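Side-chain contact in transcription termination factor FttA (Methanosarcina mazei, PDB 2XR1), which probably terminates archaeal transcription by cutting nascent RNA at the exit channel of RNA polymerase with a zinc-dependent nuclease centre of the metallo-beta-lactamase/beta-CASP type: residues 537-542 and 605-610. Residues are numbered along the deposited sequence; the frame is centred on the assembly and turned at random.
Sequences VGYQAD and TEHGDE. With ZN (zinc ion), chain F.
Where the loop carrying Tyr539 and Asp542 meets the turn of His607 and Asp609, residues 539-542 and 607-609 run at 64° to each other; their nearest CA atoms, those of Asp542 and Asp609, are 7.7 Å apart, and the contacts between them are made by side chains. Tyr539 sends its phenol toward the histidine, the two side chains crossing at about a right angle, and its OH approaches the imidazole obliquely, 4.1 Å from CE1 of His607, a loose contact. The imidazole is fixed at both nitrogens: NE2 binds zinc at 2.2 Å, while ND1 hydrogen-bonds to OG1 of Thr382. With CG anti to the backbone N (chi1 -163°), the ring reaches the metal from the residue just after strand 602-606, and Asp249, His250 and Asp355 complete the site. Farther out, OD2 of Asp542 rests 3.9 Å from CB of Asp609. The carboxylate planes are 11° apart, and OD1 of Asp542 lies 4.6 Å from OD2 of Asp609; two like charges this near would, if both are ionised, tend to repel each other. Asp609 turns OD1 to the backbone N of Ala612, capping helix 610-624. No hydrogen bond joins the segments; in this light contact the predicted beta-CASP region reaches the margin of the zinc site without a polar bond to His607, whose ring is held instead by the metal and Thr382.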
loop_
_atom_site.group_PDB
_atom_site.type_symbol
_atom_site.label_atom_id
_atom_site.label_comp_id
_atom_site.label_asym_id
_atom_site.label_seq_id
_atom_site.Cartn_x
_atom_site.Cartn_y
_atom_site.Cartn_z
ATOM N N VAL B 537 35.474 7.029 11.576
ATOM C CA VAL B 537 35.834 7.240 10.179
ATOM C C VAL B 537 34.622 7.378 9.282
ATOM O O VAL B 537 34.764 7.589 8.086
ATOM C CB VAL B 537 36.670 6.106 9.638
ATOM C CG1 VAL B 537 37.974 5.967 10.437
ATOM C CG2 VAL B 537 35.884 4.863 9.655
ATOM N N GLY B 538 33.433 7.288 9.852
ATOM C CA GLY B 538 32.218 7.523 9.095
ATOM C C GLY B 538 31.072 7.882 10.028
ATOM O O GLY B 538 31.214 7.732 11.247
ATOM N N TYR B 539 29.922 8.270 9.483
ATOM C CA TYR B 539 28.768 8.598 10.334
ATOM C C TYR B 539 28.390 7.436 11.257
ATOM O O TYR B 539 28.621 6.264 10.947
ATOM C CB TYR B 539 27.530 9.009 9.507
ATOM C CG TYR B 539 26.763 7.831 8.959
ATOM C CD1 TYR B 539 27.226 7.131 7.870
ATOM C CD2 TYR B 539 25.595 7.414 9.552
ATOM C CE1 TYR B 539 26.559 6.027 7.375
ATOM C CE2 TYR B 539 24.872 6.313 9.057
ATOM C CZ TYR B 539 25.370 5.610 7.974
ATOM O OH TYR B 539 24.674 4.515 7.474
ATOM N N GLN B 540 27.806 7.806 12.393
ATOM C CA GLN B 540 27.243 6.886 13.374
ATOM C C GLN B 540 25.767 7.234 13.470
ATOM O O GLN B 540 25.428 8.372 13.702
ATOM C CB GLN B 540 27.888 7.111 14.729
ATOM C CG GLN B 540 29.408 7.197 14.723
ATOM C CD GLN B 540 30.048 5.859 14.570
ATOM O OE1 GLN B 540 29.713 4.912 15.273
ATOM N NE2 GLN B 540 30.958 5.752 13.610
ATOM N N ALA B 541 24.893 6.252 13.270
ATOM C CA ALA B 541 23.466 6.501 13.183
ATOM C C ALA B 541 22.856 6.772 14.556
ATOM O O ALA B 541 23.424 6.377 15.564
ATOM C CB ALA B 541 22.789 5.326 12.555
ATOM N N ASP B 542 21.708 7.445 14.569
ATOM C CA ASP B 542 20.877 7.574 15.745
ATOM C C ASP B 542 20.757 6.262 16.510
ATOM O O ASP B 542 20.541 5.210 15.909
ATOM C CB ASP B 542 19.452 7.962 15.337
ATOM C CG ASP B 542 19.322 9.418 14.856
ATOM O OD1 ASP B 542 20.293 10.216 14.985
ATOM O OD2 ASP B 542 18.220 9.755 14.344
ATOM N N THR B 605 13.422 10.482 -1.650
ATOM C CA THR B 605 14.599 10.296 -0.818
ATOM C C THR B 605 14.335 9.338 0.351
ATOM O O THR B 605 13.249 9.199 0.792
ATOM C CB THR B 605 15.130 11.648 -0.340
ATOM O OG1 THR B 605 14.119 12.306 0.418
ATOM C CG2 THR B 605 15.518 12.500 -1.511
ATOM N N GLU B 606 15.368 8.691 0.820
ATOM C CA GLU B 606 15.294 7.659 1.813
ATOM C C GLU B 606 16.677 7.461 2.420
ATOM O O GLU B 606 17.611 8.153 2.051
ATOM C CB GLU B 606 14.764 6.344 1.217
ATOM C CG GLU B 606 15.367 5.908 -0.093
ATOM C CD GLU B 606 16.508 4.860 -0.006
ATOM O OE1 GLU B 606 16.547 3.984 0.913
ATOM O OE2 GLU B 606 17.370 4.878 -0.936
ATOM N N HIS B 607 16.795 6.567 3.400
ATOM C CA HIS B 607 18.106 6.218 3.983
ATOM C C HIS B 607 18.840 7.464 4.485
ATOM O O HIS B 607 19.914 7.806 4.026
ATOM C CB HIS B 607 18.916 5.469 2.972
ATOM C CG HIS B 607 20.068 4.721 3.536
ATOM N ND1 HIS B 607 21.223 5.342 3.934
ATOM C CD2 HIS B 607 20.292 3.391 3.662
ATOM C CE1 HIS B 607 22.096 4.430 4.326
ATOM N NE2 HIS B 607 21.558 3.237 4.166
ATOM N N GLY B 608 18.209 8.134 5.439
ATOM C CA GLY B 608 18.820 9.227 6.165
ATOM C C GLY B 608 17.984 9.462 7.395
ATOM O O GLY B 608 16.879 8.946 7.485
ATOM N N ASP B 609 18.481 10.214 8.369
ATOM C CA ASP B 609 17.602 10.579 9.455
ATOM C C ASP B 609 16.558 11.553 8.901
ATOM O O ASP B 609 16.735 12.084 7.811
ATOM C CB ASP B 609 18.374 11.098 10.655
ATOM C CG ASP B 609 19.173 12.379 10.372
ATOM O OD1 ASP B 609 18.674 13.313 9.669
ATOM O OD2 ASP B 609 20.309 12.466 10.928
ATOM N N GLU B 610 15.454 11.741 9.611
ATOM C CA GLU B 610 14.322 12.495 9.074
ATOM C C GLU B 610 14.716 13.805 8.421
ATOM O O GLU B 610 14.409 14.019 7.257
ATOM C CB GLU B 610 13.276 12.782 10.148
ATOM C CG GLU B 610 11.991 13.332 9.561
ATOM C CD GLU B 610 10.905 13.502 10.587
ATOM O OE1 GLU B 610 11.225 13.542 11.819
ATOM O OE2 GLU B 610 9.737 13.614 10.137
HETATM ZN ZN ZN F . 22.799 1.464 4.067
#